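Local coordinates for protein serine acetyltransferase 1, putative (Entamoeba histolytica, PDB 7BW9) that probably catalyses the acetylation of serine to O-acetylserine, a step of cysteine biosynthesis, and is seen here with cysteine bound, at residues Q28-K33 / I123-P128; F35-L40 / M155-S160; A78-Q83 / G146-S151; E101-D106 / V132-R137. One frame throughout, in Å; residues are numbered along the deposited sequence.

How the interactions relate
Interactions 2 and 4 are helix-on-helix contacts in the core of the helical domain, and they touch where Met155 and Ile158 of 155-160 pack on Ile135 of 132-137. Interaction 2 is apolar, whereas interaction 4 adds a buried salt bridge that leads on to the beta-helix. Interactions 1 and 3 join loops or helix ends and lean on polar bonds to single oxygens. Interaction 1 is buried against a second subunit and adjoins interaction 2 through the 28-40 chain. Interactions 2 and 3 both touch the third subunit, share helix 148-162 and are tied together by Tyr150 and Glu37, but interaction 3 is the most peripheral and only partly buried.

Interaction 1: residues Q28-K33 / I123-P128; sequences QFPEKK and IIRSYP
The guanidinium of Arg125 lies between two layers of the 28-33 loop: CB of Phe29 covers one face, 3.4 Å from NH1, the methylene CD of Lys32 lies over the opposite face, and the carbonyl oxygen of Pro30 sits at the edge. The phenyl ring of Phe29 runs nearly parallel to the guanidinium, their planes 11° apart, but its own face is met by the aliphatic part of the arginine. CD of Arg125 stands 4.0 Å from the ring centroid in a CH-pi contact, displaced toward the rim.

A bend at chi3 (55°) turns the end of the arginine out of line with its stem and brings both terminal nitrogens to one acceptor. NH2 donates to Pro30 O over 2.9 Å, from a position tilted out of the carbonyl plane, and NH1 adds a weak second bond of 3.1 Å to the same oxygen. The Lys32 chain crosses over the guanidinium at a slant, CG 3.4 Å from Arg125 NH2, and its CE and CD also approach the carbonyl oxygen of Arg125. A water makes weak bonds to Lys32 NZ and Ser126 OG.

Further partners complete the arginine: Phe49 O takes NH1, while Glu153 and Tyr79 of the second subunit take NE. Asn157 of that subunit accepts from Lys32 NZ.

The two cationic ends approach to 4.5 Å, between Lys32 NZ and Arg125 NH2, and the carboxylate of Glu153 from the second subunit probably offsets their charge. A buried arginine thus fastens an irregular loop to helix 120-126 through the carbonyl of Pro30, while NE serves the subunit interface.

Interaction 2: residues F35-L40 / M155-S160; sequences FLELEL and MENIHS
Phe35, at the N-cap position of helix 36-45, faces Asn157 in the middle of helix 148-162, with their CA atoms 7.9 Å apart; Leu38, one turn further on, stands similarly opposite Ile158. The spacing leaves room for side chains to interleave between the backbones.

Phe35 does most of the reaching. Its chi1 of 61° sets CG between the backbone N and the carbonyl carbon, and the ring then projects to the other helix. CB of Asn157 lies over one face, 3.9 Å from the centroid and 19° off the normal, a CH-pi contact. The opposite face is covered from within its own segment by Leu38 CB, so the ring is held between a methylene of each helix. At its far end, CZ comes within 3.8 Å of Ile158 N, and CE1 touches the methyl CD1 of Ile158.

That methyl joins the apolar cluster. With CG1 anti to the backbone N, chi1 -166°, and a bend at chi2, Ile158 carries CD1 to a point 4.0 Å from Leu38 CD2. The two aliphatic chains meet at about a right angle. The polar end of Glu37 is served elsewhere, its OE2 accepting from Tyr150 OH.

On helix 148-162 itself, His159 ND1 donates an almost straight bond of 2.8 Å to Glu156 OE1. Ile158 also packs on Ile135 of helix 128-144. Such apolar interleaving is characteristic of a helical bundle core, here in the all-helical part that precedes the left-handed beta-helix of this hexapeptide-repeat transferase.

Interaction 3: residues A78-Q83 / G146-S151; sequences AYYNQQ and GDIEYS
The chain leaves helix 58-79 at Tyr80 and passes close by the start of helix 148-162, the CA atoms of Tyr79 and Glu149 lying 6.7 Å apart. Two consecutive tyrosines reach that helix start in different ways, one with its face and the other with its hydroxyl.

The ring of Tyr79 lies against Glu149, whose CB stands 3.6 Å from the centroid, over the face and offset toward the rim, in a CH-pi contact. Tyr150 N approaches the same face, and CB of Tyr150 touches CD2. The carboxylate of Glu149 is turned 34° from the ring plane and brings OE1 near CD1 and CE1; Ser119 of the third subunit bonds to OE2. Tyr79 OH bonds to Glu153 of its own chain as well as to the third subunit.

Tyr80 points its hydroxyl into the first turn. Its oxygen accepts from Ile148 N at 3.0 Å and from Glu149 N at 3.2 Å, both bonds bent, so two backbone N-H groups share one acceptor. At the ring edge, CE2 is 3.3 Å from Asp147 OD1.

Asp147 is the N-cap residue. A chi1 of 155° swings its carboxylate back over the first turn, where OD1 accepts from Tyr150 N at 2.7 Å with the syn lone pair, while Ser151 OG donates to Asp147 O. The phenol of Tyr80 thus supplements the cap from outside the helix. Immediately before Asp147, Gly146, at positive phi, is the C-prime residue of a Schellman motif that closes helix 128-144, so the site joins a Schellman end directly to an N-capped helix start.

Interaction 4: residues E101-D106 / V132-R137; sequences ELVKQD and VMMIQR
Arg137 and Asp106 form the tightest part of this contact, a side-on salt bridge between helices that run nearly antiparallel at 152°. NE donates to OD2 and NH2 to OD1, each over 3.1 Å and close to straight, each carboxylate oxygen accepting through its syn lone pair, with the two flat groups only 19° from coplanar. A weak third bond runs from NH2 to OD2. The extended arginine chain carries the guanidinium out to meet the carboxylate, and methyl CE of Met133 lies over the centre of one guanidinium face.

At Val103 and Met134 the backbones come closest, their CA atoms 6.3 Å apart, yet the side chains touch only at van der Waals distance, Val103 CG1 to Met134 CG 4.0 Å, without a directed bond. On the outer side, CB and CD1 of the partly exposed Leu102 lie against CD of Arg137.

Both charged groups reach past this helix pair: Arg137 donates to the carbonyls of Gly173 and Ile172, and Asp106 OD1 accepts from Phe176 N. The salt bridge therefore ties helices 96-113 and 128-144 to the first coil of the beta-helix. Met134 leans on helix 36-45, and Met133 rests on Ile166 of strand 165-166.

Interaction 1: residues Q28-K33 / I123-P128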
# COMPACT_ATOMS: atom_id res chain seq x y z
N GLN A 28 7.85 -15.24 -23.89
CA GLN A 28 8.64 -14.05 -23.59
C GLN A 28 7.69 -13.00 -23.01
O GLN A 28 6.94 -12.36 -23.75
CB GLN A 28 9.34 -13.54 -24.85
CG GLN A 28 10.06 -12.22 -24.71
CD GLN A 28 11.33 -12.33 -23.88
OE1 GLN A 28 12.40 -12.66 -24.40
NE2 GLN A 28 11.20 -12.08 -22.58
N PHE A 29 7.70 -12.83 -21.64
CA PHE A 29 6.81 -11.85 -21.04
C PHE A 29 7.47 -10.48 -20.99
O PHE A 29 8.69 -10.38 -20.95
CB PHE A 29 6.42 -12.27 -19.62
CG PHE A 29 5.77 -13.61 -19.54
CD1 PHE A 29 6.54 -14.76 -19.43
CD2 PHE A 29 4.38 -13.73 -19.55
CE1 PHE A 29 5.93 -16.01 -19.35
CE2 PHE A 29 3.77 -14.97 -19.47
CZ PHE A 29 4.55 -16.11 -19.37
N PRO A 30 6.68 -9.41 -20.98
CA PRO A 30 7.27 -8.08 -20.75
C PRO A 30 8.00 -8.03 -19.42
O PRO A 30 7.64 -8.71 -18.45
CB PRO A 30 6.05 -7.15 -20.77
CG PRO A 30 5.00 -7.91 -21.52
CD PRO A 30 5.23 -9.35 -21.20
N GLU A 31 9.04 -7.21 -19.39
CA GLU A 31 9.84 -7.03 -18.18
C GLU A 31 9.00 -6.41 -17.07
O GLU A 31 8.14 -5.56 -17.33
CB GLU A 31 11.05 -6.15 -18.50
CG GLU A 31 12.19 -6.26 -17.52
CD GLU A 31 13.07 -5.02 -17.53
OE1 GLU A 31 12.61 -3.95 -18.00
OE2 GLU A 31 14.23 -5.12 -17.05
N LYS A 32 9.25 -6.82 -15.83
CA LYS A 32 8.56 -6.27 -14.67
C LYS A 32 9.57 -5.51 -13.82
O LYS A 32 10.57 -6.08 -13.38
CB LYS A 32 7.88 -7.37 -13.86
CG LYS A 32 6.47 -7.66 -14.31
CD LYS A 32 5.60 -8.07 -13.12
CE LYS A 32 4.12 -7.86 -13.42
NZ LYS A 32 3.80 -6.45 -13.84
N LYS A 33 9.30 -4.24 -13.57
CA LYS A 33 10.15 -3.39 -12.74
C LYS A 33 9.55 -3.24 -11.35
O LYS A 33 8.33 -3.17 -11.19
CB LYS A 33 10.33 -2.01 -13.37
CG LYS A 33 11.28 -1.97 -14.56
CD LYS A 33 10.59 -1.43 -15.81
CE LYS A 33 10.75 0.08 -15.94
NZ LYS A 33 10.91 0.51 -17.37
N ILE A 123 0.28 -16.41 -11.05
CA ILE A 123 0.70 -16.39 -9.66
C ILE A 123 2.13 -15.89 -9.55
O ILE A 123 2.45 -15.01 -8.74
CB ILE A 123 0.54 -17.78 -9.02
CG1 ILE A 123 -0.94 -18.19 -8.99
CG2 ILE A 123 1.13 -17.84 -7.61
CD1 ILE A 123 -1.14 -19.66 -8.81
N ILE A 124 3.01 -16.42 -10.40
CA ILE A 124 4.42 -16.09 -10.28
C ILE A 124 4.66 -14.63 -10.62
O ILE A 124 5.46 -13.95 -9.97
CB ILE A 124 5.25 -17.02 -11.18
CG1 ILE A 124 5.25 -18.45 -10.62
CG2 ILE A 124 6.67 -16.48 -11.33
CD1 ILE A 124 5.94 -19.46 -11.54
N ARG A 125 3.97 -14.12 -11.63
CA ARG A 125 4.30 -12.79 -12.11
C ARG A 125 3.61 -11.70 -11.30
O ARG A 125 4.13 -10.58 -11.20
CB ARG A 125 3.92 -12.67 -13.58
CG ARG A 125 5.04 -13.22 -14.48
CD ARG A 125 4.82 -12.96 -15.95
NE ARG A 125 4.62 -11.57 -16.29
CZ ARG A 125 5.58 -10.68 -16.55
NH1 ARG A 125 6.86 -11.02 -16.47
NH2 ARG A 125 5.26 -9.44 -16.89
N SER A 126 2.47 -12.01 -10.70
CA SER A 126 1.57 -10.97 -10.22
C SER A 126 1.07 -11.10 -8.79
O SER A 126 0.52 -10.13 -8.28
CB SER A 126 0.36 -10.87 -11.15
OG SER A 126 0.77 -10.52 -12.46
N TYR A 127 1.22 -12.24 -8.12
CA TYR A 127 0.61 -12.36 -6.78
C TYR A 127 1.49 -11.68 -5.73
O TYR A 127 2.61 -12.14 -5.49
CB TYR A 127 0.36 -13.81 -6.42
CG TYR A 127 -1.03 -14.26 -6.81
CD1 TYR A 127 -1.59 -13.87 -8.02
CD2 TYR A 127 -1.79 -15.05 -5.97
CE1 TYR A 127 -2.87 -14.27 -8.39
CE2 TYR A 127 -3.09 -15.46 -6.32
CZ TYR A 127 -3.62 -15.06 -7.53
OH TYR A 127 -4.90 -15.46 -7.89
N PRO A 128 1.01 -10.63 -5.06
CA PRO A 128 1.85 -9.95 -4.05
C PRO A 128 2.22 -10.84 -2.88
O PRO A 128 3.27 -10.61 -2.26
CB PRO A 128 1.00 -8.76 -3.59
CG PRO A 128 -0.42 -9.17 -3.90
CD PRO A 128 -0.33 -10.02 -5.16
O HOH W 1 1.29 -7.22 -11.95

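Interaction 2: residues F35-L40 / M155-S160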
# COMPACT_ATOMS: atom_id res chain seq x y z
N PHE A 35 11.97 -3.03 -7.52
CA PHE A 35 13.21 -2.53 -6.94
C PHE A 35 14.25 -3.64 -7.06
O PHE A 35 13.92 -4.78 -7.41
CB PHE A 35 13.03 -2.07 -5.49
CG PHE A 35 12.57 -3.14 -4.55
CD1 PHE A 35 11.21 -3.38 -4.36
CD2 PHE A 35 13.49 -3.89 -3.84
CE1 PHE A 35 10.77 -4.36 -3.49
CE2 PHE A 35 13.07 -4.89 -2.97
CZ PHE A 35 11.71 -5.13 -2.79
N LEU A 36 15.51 -3.29 -6.81
CA LEU A 36 16.60 -4.13 -7.31
C LEU A 36 16.49 -5.56 -6.78
O LEU A 36 16.47 -6.51 -7.57
CB LEU A 36 17.95 -3.51 -6.95
CG LEU A 36 19.15 -4.19 -7.64
CD1 LEU A 36 18.82 -4.57 -9.09
CD2 LEU A 36 20.35 -3.26 -7.62
N GLU A 37 16.38 -5.73 -5.46
CA GLU A 37 16.40 -7.09 -4.91
C GLU A 37 15.23 -7.92 -5.42
O GLU A 37 15.40 -9.11 -5.72
CB GLU A 37 16.42 -7.06 -3.39
CG GLU A 37 17.64 -6.40 -2.80
CD GLU A 37 17.39 -4.93 -2.52
OE1 GLU A 37 16.79 -4.25 -3.37
OE2 GLU A 37 17.78 -4.47 -1.43
N LEU A 38 14.04 -7.32 -5.56
CA LEU A 38 12.89 -8.10 -6.01
C LEU A 38 13.04 -8.50 -7.48
O LEU A 38 12.81 -9.66 -7.85
CB LEU A 38 11.59 -7.31 -5.81
CG LEU A 38 10.39 -8.09 -6.34
CD1 LEU A 38 10.23 -9.45 -5.62
CD2 LEU A 38 9.10 -7.27 -6.27
N GLU A 39 13.40 -7.54 -8.34
CA GLU A 39 13.61 -7.87 -9.74
C GLU A 39 14.64 -8.99 -9.89
O GLU A 39 14.42 -9.96 -10.64
CB GLU A 39 14.06 -6.63 -10.52
CG GLU A 39 13.02 -5.54 -10.63
CD GLU A 39 13.63 -4.16 -10.82
OE1 GLU A 39 14.80 -4.08 -11.29
OE2 GLU A 39 12.95 -3.15 -10.50
N LEU A 40 15.74 -8.91 -9.15
CA LEU A 40 16.79 -9.92 -9.28
C LEU A 40 16.34 -11.26 -8.74
O LEU A 40 16.57 -12.30 -9.38
CB LEU A 40 18.06 -9.46 -8.57
CG LEU A 40 18.85 -8.41 -9.36
CD1 LEU A 40 20.09 -7.99 -8.58
CD2 LEU A 40 19.23 -8.96 -10.73
N MET A 155 12.75 -5.89 4.10
CA MET A 155 11.33 -6.14 4.27
C MET A 155 10.50 -4.87 4.11
O MET A 155 9.37 -4.93 3.61
CB MET A 155 11.05 -6.79 5.62
CG MET A 155 11.50 -8.25 5.71
SD MET A 155 11.16 -9.23 4.24
CE MET A 155 9.38 -9.30 4.20
N GLU A 156 11.02 -3.71 4.54
CA GLU A 156 10.24 -2.48 4.37
C GLU A 156 10.13 -2.09 2.90
O GLU A 156 9.12 -1.51 2.48
CB GLU A 156 10.82 -1.33 5.18
CG GLU A 156 10.61 -1.46 6.71
CD GLU A 156 9.14 -1.64 7.12
OE1 GLU A 156 8.24 -1.10 6.43
OE2 GLU A 156 8.89 -2.29 8.17
N ASN A 157 11.15 -2.41 2.09
CA ASN A 157 11.05 -2.18 0.65
C ASN A 157 9.86 -2.93 0.05
O ASN A 157 9.07 -2.36 -0.71
CB ASN A 157 12.33 -2.62 -0.07
CG ASN A 157 13.48 -1.64 0.12
OD1 ASN A 157 13.27 -0.50 0.52
ND2 ASN A 157 14.69 -2.09 -0.18
N ILE A 158 9.73 -4.22 0.37
CA ILE A 158 8.66 -5.02 -0.22
C ILE A 158 7.31 -4.62 0.40
O ILE A 158 6.27 -4.66 -0.28
CB ILE A 158 8.97 -6.53 -0.09
CG1 ILE A 158 8.05 -7.37 -0.98
CG2 ILE A 158 8.88 -7.03 1.36
CD1 ILE A 158 8.05 -6.96 -2.42
N HIS A 159 7.32 -4.23 1.69
CA HIS A 159 6.18 -3.56 2.33
C HIS A 159 5.67 -2.39 1.51
O HIS A 159 4.46 -2.25 1.27
CB HIS A 159 6.61 -3.07 3.72
CG HIS A 159 5.48 -2.62 4.60
ND1 HIS A 159 5.68 -1.83 5.72
CD2 HIS A 159 4.14 -2.87 4.55
CE1 HIS A 159 4.52 -1.61 6.31
NE2 HIS A 159 3.57 -2.23 5.63
N SER A 160 6.58 -1.50 1.10
CA SER A 160 6.17 -0.30 0.38
C SER A 160 5.49 -0.65 -0.95
O SER A 160 4.60 0.08 -1.39
CB SER A 160 7.38 0.60 0.17
OG SER A 160 7.21 1.39 -0.99

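Interaction 3: residues A78-Q83 / G146-S151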
# COMPACT_ATOMS: atom_id res chain seq x y z
N ALA A 78 27.40 -1.51 5.39
CA ALA A 78 27.10 -0.14 5.79
C ALA A 78 26.55 -0.09 7.21
O ALA A 78 26.93 0.78 8.00
CB ALA A 78 26.13 0.50 4.80
N TYR A 79 25.67 -1.03 7.56
CA TYR A 79 25.13 -1.06 8.91
C TYR A 79 26.10 -1.68 9.92
O TYR A 79 26.03 -1.36 11.11
CB TYR A 79 23.82 -1.84 8.94
CG TYR A 79 22.60 -1.14 8.38
CD1 TYR A 79 21.90 -0.20 9.14
CD2 TYR A 79 22.12 -1.45 7.12
CE1 TYR A 79 20.77 0.42 8.63
CE2 TYR A 79 20.99 -0.84 6.61
CZ TYR A 79 20.32 0.10 7.37
OH TYR A 79 19.19 0.70 6.84
N TYR A 80 26.99 -2.58 9.46
CA TYR A 80 27.85 -3.37 10.33
C TYR A 80 29.29 -3.40 9.84
O TYR A 80 30.01 -2.40 9.95
CB TYR A 80 27.35 -4.82 10.44
CG TYR A 80 25.97 -4.97 11.01
CD1 TYR A 80 25.77 -5.02 12.39
CD2 TYR A 80 24.86 -5.09 10.18
CE1 TYR A 80 24.49 -5.18 12.92
CE2 TYR A 80 23.58 -5.24 10.69
CZ TYR A 80 23.40 -5.28 12.06
OH TYR A 80 22.13 -5.44 12.56
N ASN A 81 29.72 -4.53 9.28
CA ASN A 81 31.08 -4.70 8.80
C ASN A 81 31.12 -5.84 7.78
O ASN A 81 30.15 -6.58 7.61
CB ASN A 81 32.05 -4.98 9.95
CG ASN A 81 31.73 -6.27 10.68
OD1 ASN A 81 31.91 -7.36 10.14
ND2 ASN A 81 31.24 -6.14 11.90
N GLN A 82 32.28 -5.98 7.14
CA GLN A 82 32.41 -6.97 6.07
C GLN A 82 32.32 -8.40 6.59
O GLN A 82 31.82 -9.28 5.88
CB GLN A 82 33.73 -6.77 5.31
CG GLN A 82 33.88 -7.73 4.13
CD GLN A 82 34.46 -7.09 2.88
OE1 GLN A 82 34.47 -5.86 2.74
NE2 GLN A 82 34.93 -7.92 1.96
N GLN A 83 32.80 -8.66 7.81
CA GLN A 83 32.77 -10.04 8.31
C GLN A 83 31.34 -10.55 8.42
O GLN A 83 31.00 -11.61 7.88
CB GLN A 83 33.49 -10.16 9.66
CG GLN A 83 33.52 -11.62 10.16
CD GLN A 83 34.35 -11.84 11.43
OE1 GLN A 83 33.80 -11.91 12.53
NE2 GLN A 83 35.66 -11.99 11.27
N GLY A 146 22.44 -12.73 11.85
CA GLY A 146 22.86 -11.62 12.69
C GLY A 146 22.62 -10.24 12.13
O GLY A 146 22.86 -9.26 12.85
N ASP A 147 22.15 -10.10 10.89
CA ASP A 147 21.92 -8.77 10.31
C ASP A 147 20.47 -8.38 10.55
O ASP A 147 19.58 -8.76 9.79
CB ASP A 147 22.24 -8.75 8.82
CG ASP A 147 21.47 -7.67 8.08
OD1 ASP A 147 21.34 -6.55 8.63
OD2 ASP A 147 20.95 -7.95 6.97
N ILE A 148 20.23 -7.62 11.61
CA ILE A 148 18.85 -7.24 11.88
C ILE A 148 18.47 -5.94 11.17
O ILE A 148 17.28 -5.71 10.92
CB ILE A 148 18.57 -7.14 13.39
CG1 ILE A 148 19.34 -5.98 14.01
CG2 ILE A 148 18.91 -8.47 14.06
CD1 ILE A 148 19.12 -5.84 15.49
N GLU A 149 19.45 -5.12 10.78
CA GLU A 149 19.14 -3.82 10.21
C GLU A 149 18.79 -3.92 8.72
O GLU A 149 17.75 -3.43 8.29
CB GLU A 149 20.31 -2.86 10.41
CG GLU A 149 20.81 -2.73 11.84
CD GLU A 149 20.23 -1.53 12.59
OE1 GLU A 149 19.77 -0.57 11.94
OE2 GLU A 149 20.24 -1.56 13.84
N TYR A 150 19.67 -4.54 7.92
CA TYR A 150 19.40 -4.56 6.49
C TYR A 150 18.24 -5.49 6.15
O TYR A 150 17.44 -5.19 5.25
CB TYR A 150 20.63 -4.94 5.67
CG TYR A 150 20.23 -5.26 4.25
CD1 TYR A 150 19.82 -4.25 3.37
CD2 TYR A 150 20.15 -6.57 3.81
CE1 TYR A 150 19.41 -4.55 2.09
CE2 TYR A 150 19.74 -6.88 2.54
CZ TYR A 150 19.37 -5.88 1.68
OH TYR A 150 18.97 -6.22 0.41
N SER A 151 18.12 -6.63 6.85
CA SER A 151 16.97 -7.51 6.61
C SER A 151 15.64 -6.78 6.85
O SER A 151 14.65 -7.07 6.18
CB SER A 151 17.08 -8.76 7.47
OG SER A 151 17.01 -8.46 8.85

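Interaction 4: residues E101-D106 / V132-R137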
# COMPACT_ATOMS: atom_id res chain seq x y z
N GLU A 101 12.78 -23.93 -3.60
CA GLU A 101 11.82 -25.02 -3.43
C GLU A 101 10.67 -24.59 -2.53
O GLU A 101 9.52 -24.99 -2.75
CB GLU A 101 12.50 -26.26 -2.86
CG GLU A 101 13.60 -26.85 -3.73
CD GLU A 101 13.21 -26.89 -5.21
OE1 GLU A 101 12.29 -27.65 -5.58
OE2 GLU A 101 13.83 -26.13 -6.01
N LEU A 102 10.96 -23.77 -1.51
CA LEU A 102 9.92 -23.24 -0.63
C LEU A 102 8.99 -22.28 -1.37
O LEU A 102 7.76 -22.34 -1.21
CB LEU A 102 10.56 -22.54 0.58
CG LEU A 102 11.14 -23.45 1.67
CD1 LEU A 102 11.86 -22.63 2.74
CD2 LEU A 102 10.07 -24.34 2.31
N VAL A 103 9.55 -21.38 -2.19
CA VAL A 103 8.72 -20.45 -2.95
C VAL A 103 7.81 -21.21 -3.91
O VAL A 103 6.62 -20.89 -4.06
CB VAL A 103 9.61 -19.43 -3.68
CG1 VAL A 103 8.81 -18.66 -4.72
CG2 VAL A 103 10.25 -18.47 -2.65
N LYS A 104 8.33 -22.27 -4.54
CA LYS A 104 7.51 -23.10 -5.41
C LYS A 104 6.31 -23.67 -4.67
O LYS A 104 5.21 -23.75 -5.22
CB LYS A 104 8.35 -24.25 -6.00
CG LYS A 104 9.38 -23.83 -7.04
CD LYS A 104 10.30 -25.01 -7.35
CE LYS A 104 9.61 -26.04 -8.22
NZ LYS A 104 10.48 -27.23 -8.46
N GLN A 105 6.51 -24.08 -3.42
CA GLN A 105 5.39 -24.60 -2.65
C GLN A 105 4.42 -23.50 -2.25
O GLN A 105 3.21 -23.73 -2.23
CB GLN A 105 5.89 -25.37 -1.44
CG GLN A 105 6.75 -26.57 -1.86
CD GLN A 105 7.30 -27.31 -0.67
OE1 GLN A 105 7.20 -28.53 -0.57
NE2 GLN A 105 7.87 -26.56 0.27
N ASP A 106 4.92 -22.28 -1.97
CA ASP A 106 4.00 -21.15 -1.77
C ASP A 106 3.14 -20.93 -3.02
O ASP A 106 1.93 -20.68 -2.91
CB ASP A 106 4.78 -19.88 -1.42
CG ASP A 106 5.54 -19.98 -0.08
OD1 ASP A 106 5.09 -20.69 0.86
OD2 ASP A 106 6.62 -19.34 0.03
N VAL A 132 6.08 -11.23 -1.65
CA VAL A 132 6.54 -10.90 -0.30
C VAL A 132 7.31 -12.07 0.30
O VAL A 132 8.26 -11.88 1.05
CB VAL A 132 5.37 -10.44 0.60
CG1 VAL A 132 4.51 -11.62 1.04
CG2 VAL A 132 5.89 -9.70 1.82
N MET A 133 6.93 -13.31 -0.05
CA MET A 133 7.61 -14.47 0.49
C MET A 133 8.95 -14.73 -0.19
O MET A 133 9.89 -15.19 0.47
CB MET A 133 6.70 -15.70 0.40
CG MET A 133 5.55 -15.66 1.43
SD MET A 133 6.07 -15.19 3.10
CE MET A 133 7.21 -16.55 3.44
N MET A 134 9.07 -14.44 -1.49
CA MET A 134 10.40 -14.40 -2.11
C MET A 134 11.35 -13.53 -1.30
O MET A 134 12.48 -13.93 -0.99
CB MET A 134 10.30 -13.88 -3.55
CG MET A 134 9.43 -14.67 -4.50
SD MET A 134 9.55 -13.96 -6.16
CE MET A 134 8.62 -15.13 -7.15
N ILE A 135 10.91 -12.32 -0.94
CA ILE A 135 11.77 -11.44 -0.16
C ILE A 135 11.93 -11.96 1.27
O ILE A 135 13.05 -11.95 1.82
CB ILE A 135 11.20 -10.01 -0.17
CG1 ILE A 135 11.03 -9.53 -1.61
CG2 ILE A 135 12.11 -9.05 0.61
CD1 ILE A 135 12.36 -9.42 -2.40
N GLN A 136 10.84 -12.41 1.90
CA GLN A 136 10.90 -12.76 3.32
C GLN A 136 11.82 -13.94 3.57
O GLN A 136 12.59 -13.94 4.54
CB GLN A 136 9.50 -13.06 3.88
CG GLN A 136 9.40 -12.87 5.43
CD GLN A 136 9.87 -14.08 6.22
OE1 GLN A 136 9.86 -15.20 5.70
NE2 GLN A 136 10.31 -13.87 7.46
N ARG A 137 11.75 -14.97 2.72
CA ARG A 137 12.61 -16.13 2.91
C ARG A 137 14.08 -15.78 2.72
O ARG A 137 14.95 -16.36 3.38
CB ARG A 137 12.14 -17.25 1.98
CG ARG A 137 10.69 -17.66 2.29
CD ARG A 137 10.36 -19.05 1.84
NE ARG A 137 8.95 -19.41 2.00
CZ ARG A 137 8.40 -19.83 3.14
NH1 ARG A 137 9.13 -19.92 4.25
NH2 ARG A 137 7.11 -20.17 3.18